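Local coordinates for protein N-acetyl-beta-D glucosaminidase (Rhizomucor miehei CAU432, PDB 4ZM6) that probably removes terminal N-acetylglucosamine from beta-linked sugars and, through a GCN5-related acetyltransferase region, transfers acetyl groups from acetyl-CoA to glucosamine, at residues A[722-727]-A[751-756]; A[762-767]-A[809-814]. One frame throughout, in Å; residues are numbered along the deposited sequence.

How the contacts relate
Contacts 1 and 2 pack on opposite faces of one GNAT-type sheet through its neighbouring strands 751-756 and 763-771. Contact 1 lays helix 721-731 over the first of these strands, and contact 2 lays the start of helix 811-825 against the second. Their centres are about 10 Å apart, joined by antiparallel backbone bonds such as Leu767 N to Ile752 O. Both are mainly buried and apolar, with a charged margin. In contact 1 that margin is a salt bridge between the two segments. In contact 2 the arginine at the edge pairs instead with acids outside them, and a sulfate sits at the helix start.

Contact 1: A[722-727]-A[751-756]; sequences WELYAF and LIVARQ
Leu724 reaches from the helix with both of its methyl groups, and the strand offers a separate partner for each. Leu724 CD1 lies 3.9 Å from Val753 CG1, while Leu724 CD2 meets Leu751 CD1 at 3.9 Å and also approaches the Leu751 CB. The leucine owes this reach to its first torsion, which sets CG opposite the backbone N (chi1 -178°) and carries the fork from the helix toward the strand. There it spans two residues of the same strand face, crossing the Leu751 side chain at about a right angle. Tyr739 and Val743 of helix 736-745 flank this apolar patch, and Ser766 of the adjoining strand also touches Leu724. In chain order and pairing, the surroundings follow the GNAT fold: strand 711-715, two helices, then the antiparallel strands 751-756 and 763-771, with helix 721-731 running across the sheet at 79° to strand 751-756 in the short segments compared here. Further along the strand the packing gives way to a polar margin, in which Arg755 is buried and the Glu723 end is partly exposed to solvent. Glu723 brings its carboxylate to the end of Arg755, with Glu723 OE1 3.0 Å from Arg755 NH1 in a salt bridge. OE2 is equally near that nitrogen, so the acid addresses one terminal nitrogen with both oxygens rather than pairing side by side with two. Its carbon CD lies in the guanidinium plane at the edge, but the carboxylate itself is turned 67° out of that plane. The arginine is steadied elsewhere too: NE gives a hydrogen bond to Gly761 O, and NH2 forms a long, weak ion pair with Glu720. On the solvent side, Glu723 CG lies over one face of the exposed Trp722 ring.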
loop_
_atom_site.group_PDB
_atom_site.type_symbol
_atom_site.label_atom_id
_atom_site.label_comp_id
_atom_site.label_asym_id
_atom_site.label_seq_id
_atom_site.Cartn_x
_atom_site.Cartn_y
_atom_site.Cartn_z
ATOM N N TRP A 722 18.965 -38.605 0.438
ATOM C CA TRP A 722 18.794 -38.573 -1.015
ATOM C C TRP A 722 17.986 -39.753 -1.561
ATOM O O TRP A 722 17.235 -39.602 -2.517
ATOM C CB TRP A 722 20.149 -38.499 -1.729
ATOM C CG TRP A 722 20.992 -39.737 -1.616
ATOM C CD1 TRP A 722 21.882 -40.039 -0.622
ATOM C CD2 TRP A 722 21.041 -40.828 -2.541
ATOM N NE1 TRP A 722 22.476 -41.251 -0.868
ATOM C CE2 TRP A 722 21.979 -41.759 -2.039
ATOM C CE3 TRP A 722 20.383 -41.112 -3.743
ATOM C CZ2 TRP A 722 22.274 -42.956 -2.698
ATOM C CZ3 TRP A 722 20.677 -42.303 -4.398
ATOM C CH2 TRP A 722 21.614 -43.209 -3.873
ATOM N N GLU A 723 18.137 -40.921 -0.950
ATOM C CA GLU A 723 17.417 -42.113 -1.386
ATOM C C GLU A 723 15.919 -41.976 -1.153
ATOM O O GLU A 723 15.122 -42.489 -1.927
ATOM C CB GLU A 723 17.927 -43.351 -0.648
ATOM C CG GLU A 723 19.418 -43.609 -0.809
ATOM C CD GLU A 723 19.844 -44.887 -0.132
ATOM O OE1 GLU A 723 19.337 -45.953 -0.533
ATOM O OE2 GLU A 723 20.667 -44.825 0.805
ATOM N N LEU A 724 15.547 -41.299 -0.070
ATOM C CA LEU A 724 14.145 -41.029 0.239
ATOM C C LEU A 724 13.589 -39.956 -0.695
ATOM O O LEU A 724 12.460 -40.070 -1.168
ATOM C CB LEU A 724 13.996 -40.595 1.699
ATOM C CG LEU A 724 12.585 -40.311 2.218
ATOM C CD1 LEU A 724 11.612 -41.423 1.864
ATOM C CD2 LEU A 724 12.619 -40.089 3.724
ATOM N N TYR A 725 14.382 -38.917 -0.963
ATOM C CA TYR A 725 13.977 -37.878 -1.908
ATOM C C TYR A 725 13.863 -38.446 -3.332
ATOM O O TYR A 725 12.881 -38.191 -4.031
ATOM C CB TYR A 725 14.939 -36.682 -1.875
ATOM C CG TYR A 725 14.958 -35.876 -0.577
ATOM C CD1 TYR A 725 14.051 -36.118 0.457
ATOM C CD2 TYR A 725 15.875 -34.835 -0.407
ATOM C CE1 TYR A 725 14.075 -35.363 1.620
ATOM C CE2 TYR A 725 15.907 -34.081 0.756
ATOM C CZ TYR A 725 15.005 -34.348 1.766
ATOM O OH TYR A 725 15.038 -33.603 2.924
ATOM N N ALA A 726 14.850 -39.230 -3.752
ATOM C CA ALA A 726 14.799 -39.902 -5.054
ATOM C C ALA A 726 13.521 -40.723 -5.204
ATOM O O ALA A 726 12.890 -40.716 -6.262
ATOM C CB ALA A 726 16.013 -40.798 -5.232
ATOM N N PHE A 727 13.153 -41.427 -4.139
ATOM C CA PHE A 727 11.931 -42.216 -4.110
ATOM C C PHE A 727 10.708 -41.333 -4.322
ATOM O O PHE A 727 9.925 -41.563 -5.241
ATOM C CB PHE A 727 11.821 -42.949 -2.780
ATOM C CG PHE A 727 10.558 -43.733 -2.619
ATOM C CD1 PHE A 727 10.436 -44.992 -3.175
ATOM C CD2 PHE A 727 9.497 -43.220 -1.886
ATOM C CE1 PHE A 727 9.276 -45.725 -3.015
ATOM C CE2 PHE A 727 8.332 -43.949 -1.717
ATOM C CZ PHE A 727 8.219 -45.204 -2.286
ATOM N N LEU A 751 10.762 -40.763 9.771
ATOM C CA LEU A 751 10.799 -41.115 8.358
ATOM C C LEU A 751 11.187 -42.578 8.209
ATOM O O LEU A 751 12.366 -42.932 8.267
ATOM C CB LEU A 751 11.771 -40.212 7.598
ATOM C CG LEU A 751 11.638 -38.717 7.902
ATOM C CD1 LEU A 751 12.559 -37.915 6.996
ATOM C CD2 LEU A 751 10.200 -38.245 7.765
ATOM N N ILE A 752 10.174 -43.419 8.036
ATOM C CA ILE A 752 10.352 -44.856 7.892
ATOM C C ILE A 752 10.335 -45.236 6.422
ATOM O O ILE A 752 9.548 -44.711 5.645
ATOM C CB ILE A 752 9.224 -45.628 8.603
ATOM C CG1 ILE A 752 9.119 -45.189 10.064
ATOM C CG2 ILE A 752 9.450 -47.132 8.509
ATOM C CD1 ILE A 752 10.423 -45.288 10.834
ATOM N N VAL A 753 11.207 -46.165 6.059
ATOM C CA VAL A 753 11.261 -46.688 4.711
ATOM C C VAL A 753 11.264 -48.202 4.766
ATOM O O VAL A 753 11.717 -48.790 5.749
ATOM C CB VAL A 753 12.523 -46.223 3.957
ATOM C CG1 VAL A 753 12.435 -44.741 3.635
ATOM C CG2 VAL A 753 13.786 -46.528 4.754
ATOM N N ALA A 754 10.734 -48.817 3.710
ATOM C CA ALA A 754 10.902 -50.241 3.463
ATOM C C ALA A 754 12.044 -50.403 2.471
ATOM O O ALA A 754 12.132 -49.640 1.506
ATOM C CB ALA A 754 9.624 -50.841 2.907
ATOM N N ARG A 755 12.927 -51.371 2.729
ATOM C CA ARG A 755 14.041 -51.697 1.828
ATOM C C ARG A 755 14.031 -53.174 1.463
ATOM O O ARG A 755 13.506 -54.005 2.207
ATOM C CB ARG A 755 15.384 -51.361 2.472
ATOM C CG ARG A 755 15.647 -49.879 2.649
ATOM C CD ARG A 755 17.003 -49.634 3.296
ATOM N NE ARG A 755 17.751 -48.579 2.604
ATOM C CZ ARG A 755 17.991 -47.356 3.078
ATOM N NH1 ARG A 755 18.685 -46.505 2.337
ATOM N NH2 ARG A 755 17.558 -46.971 4.279
ATOM N N GLN A 756 14.625 -53.500 0.319
ATOM C CA GLN A 756 14.714 -54.886 -0.115
ATOM C C GLN A 756 15.819 -55.582 0.659
ATOM O O GLN A 756 16.927 -55.058 0.765
ATOM C CB GLN A 756 15.001 -54.971 -1.619
ATOM C CG GLN A 756 14.951 -56.386 -2.187
ATOM C CD GLN A 756 13.639 -57.092 -1.896
ATOM O OE1 GLN A 756 13.609 -58.181 -1.316
ATOM N NE2 GLN A 756 12.542 -56.459 -2.280
#

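Contact 2: A[762-767]-A[809-814]; sequences RVIASL and RGIGIG. With SO4 (sulfate ion), chain D.
The glycine-rich turn that opens helix 811-825, in which Ile811 packs on Ile764 and Ala765, has the sequence pattern of the GNAT loop that in relatives grips the pyrophosphate of coenzyme A. Ile811 uses two branches on the strand. Ile811 CD1 lies 3.7 Å from Ile764 CD1, and Ile811 CG2 is 3.7 Å from Ala765 CB. Ile764 and Ala765 both face Ala754 in a classic beta bulge, which lets two consecutive residues point towards the same helix. With CG1 of Ile764 set between the backbone N and the carbonyl carbon (chi1 62°), its long branch is directed to the end of Ile811, and the two side chains cross at about a right angle. Ile764 CD1 also comes within 4.0 Å of Arg809 NH1, meeting the guanidinium obliquely. That charged group is held by acids outside the segments: NH1 pairs with Glu806 and NE with Glu709. Arg762 NH2 stands 5.3 Å from Arg809 NH1, and Glu806, a long and weak partner of Arg762, probably softens the proximity of these like charges. At the start of the helix a sulfate, probably from the crystallisation liquor, receives a weak bond from Ile811 N to its O1, 3.4 Å long and bent to 128° at the hydrogen, and another hydrogen bond from Gly808 N. The N atoms of Gly810, the N-cap residue, and Gly812 are nearby. While these amides gather near the anion, the apolar side chain of Ile811 turns to the sheet. This chemistry is consistent with a phosphate-binding loop as in other GNAT domains but does not prove one, since the acetyl-CoA of this structure lies in the other acetyltransferase domain.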
loop_
_atom_site.group_PDB
_atom_site.type_symbol
_atom_site.label_atom_id
_atom_site.label_comp_id
_atom_site.label_asym_id
_atom_site.label_seq_id
_atom_site.Cartn_x
_atom_site.Cartn_y
_atom_site.Cartn_z
ATOM N N ARG A 762 17.658 -51.076 -1.809
ATOM C CA ARG A 762 17.039 -49.888 -2.388
ATOM C C ARG A 762 15.711 -49.630 -1.678
ATOM O O ARG A 762 15.065 -50.565 -1.196
ATOM C CB ARG A 762 16.839 -50.049 -3.906
ATOM C CG ARG A 762 15.679 -50.954 -4.296
ATOM C CD ARG A 762 15.756 -51.438 -5.738
ATOM N NE ARG A 762 14.744 -52.466 -6.003
ATOM C CZ ARG A 762 14.877 -53.772 -5.745
ATOM N NH1 ARG A 762 15.996 -54.264 -5.211
ATOM N NH2 ARG A 762 13.874 -54.601 -6.025
ATOM N N VAL A 763 15.325 -48.360 -1.598
ATOM C CA VAL A 763 14.063 -47.976 -0.968
ATOM C C VAL A 763 12.901 -48.332 -1.894
ATOM O O VAL A 763 12.890 -47.952 -3.066
ATOM C CB VAL A 763 14.025 -46.467 -0.651
ATOM C CG1 VAL A 763 12.664 -46.069 -0.084
ATOM C CG2 VAL A 763 15.142 -46.098 0.320
ATOM N N ILE A 764 11.934 -49.070 -1.364
ATOM C CA ILE A 764 10.783 -49.534 -2.148
ATOM C C ILE A 764 9.438 -49.025 -1.621
ATOM O O ILE A 764 8.411 -49.208 -2.267
ATOM C CB ILE A 764 10.746 -51.080 -2.245
ATOM C CG1 ILE A 764 10.605 -51.726 -0.862
ATOM C CG2 ILE A 764 11.990 -51.591 -2.967
ATOM C CD1 ILE A 764 10.795 -53.229 -0.864
ATOM N N ALA A 765 9.446 -48.394 -0.454
ATOM C CA ALA A 765 8.243 -47.821 0.122
ATOM C C ALA A 765 8.665 -46.843 1.206
ATOM O O ALA A 765 9.841 -46.815 1.593
ATOM C CB ALA A 765 7.350 -48.908 0.703
ATOM N N SER A 766 7.723 -46.040 1.692
ATOM C CA SER A 766 8.018 -45.108 2.772
ATOM C C SER A 766 6.753 -44.569 3.406
ATOM O O SER A 766 5.689 -44.624 2.803
ATOM C CB SER A 766 8.860 -43.935 2.256
ATOM O OG SER A 766 8.038 -42.858 1.855
ATOM N N LEU A 767 6.880 -44.050 4.626
ATOM C CA LEU A 767 5.810 -43.275 5.258
ATOM C C LEU A 767 6.359 -42.369 6.343
ATOM O O LEU A 767 7.514 -42.497 6.737
ATOM C CB LEU A 767 4.713 -44.185 5.822
ATOM C CG LEU A 767 5.070 -45.113 6.987
ATOM C CD1 LEU A 767 5.189 -44.363 8.305
ATOM C CD2 LEU A 767 4.024 -46.211 7.112
ATOM N N ARG A 809 2.793 -56.843 -3.535
ATOM C CA ARG A 809 3.577 -57.748 -2.693
ATOM C C ARG A 809 3.140 -57.665 -1.232
ATOM O O ARG A 809 3.715 -58.331 -0.371
ATOM C CB ARG A 809 5.065 -57.418 -2.796
ATOM C CG ARG A 809 5.610 -57.451 -4.214
ATOM C CD ARG A 809 7.020 -56.888 -4.285
ATOM N NE ARG A 809 7.963 -57.703 -3.523
ATOM C CZ ARG A 809 9.157 -57.292 -3.104
ATOM N NH1 ARG A 809 9.578 -56.059 -3.366
ATOM N NH2 ARG A 809 9.931 -58.122 -2.414
ATOM N N GLY A 810 2.128 -56.844 -0.956
ATOM C CA GLY A 810 1.610 -56.671 0.402
ATOM C C GLY A 810 2.421 -55.714 1.265
ATOM O O GLY A 810 2.214 -55.645 2.481
ATOM N N ILE A 811 3.330 -54.966 0.634
ATOM C CA ILE A 811 4.243 -54.069 1.344
ATOM C C ILE A 811 3.504 -52.922 2.024
ATOM O O ILE A 811 3.724 -52.654 3.205
ATOM C CB ILE A 811 5.310 -53.478 0.398
ATOM C CG1 ILE A 811 6.261 -54.584 -0.073
ATOM C CG2 ILE A 811 6.086 -52.361 1.089
ATOM C CD1 ILE A 811 7.244 -54.159 -1.142
ATOM N N GLY A 812 2.637 -52.249 1.273
ATOM C CA GLY A 812 1.870 -51.126 1.798
ATOM C C GLY A 812 1.191 -51.437 3.116
ATOM O O GLY A 812 1.240 -50.642 4.050
ATOM N N ILE A 813 0.574 -52.610 3.200
ATOM C CA ILE A 813 -0.142 -53.009 4.414
ATOM C C ILE A 813 0.885 -53.389 5.479
ATOM O O ILE A 813 0.657 -53.188 6.676
ATOM C CB ILE A 813 -1.126 -54.187 4.188
ATOM C CG1 ILE A 813 -1.863 -54.054 2.845
ATOM C CG2 ILE A 813 -2.135 -54.256 5.332
ATOM C CD1 ILE A 813 -1.336 -54.934 1.723
ATOM N N GLY A 814 2.008 -53.944 5.026
ATOM C CA GLY A 814 3.126 -54.261 5.898
ATOM C C GLY A 814 3.696 -53.046 6.592
ATOM O O GLY A 814 3.736 -52.986 7.825
HETATM S S SO4 D . 0.661 -53.077 -2.188
HETATM O O1 SO4 D . 2.072 -53.537 -2.202
HETATM O O2 SO4 D . -0.062 -53.729 -3.298
HETATM O O3 SO4 D . 0.597 -51.608 -2.376
HETATM O O4 SO4 D . 0.023 -53.464 -0.907
#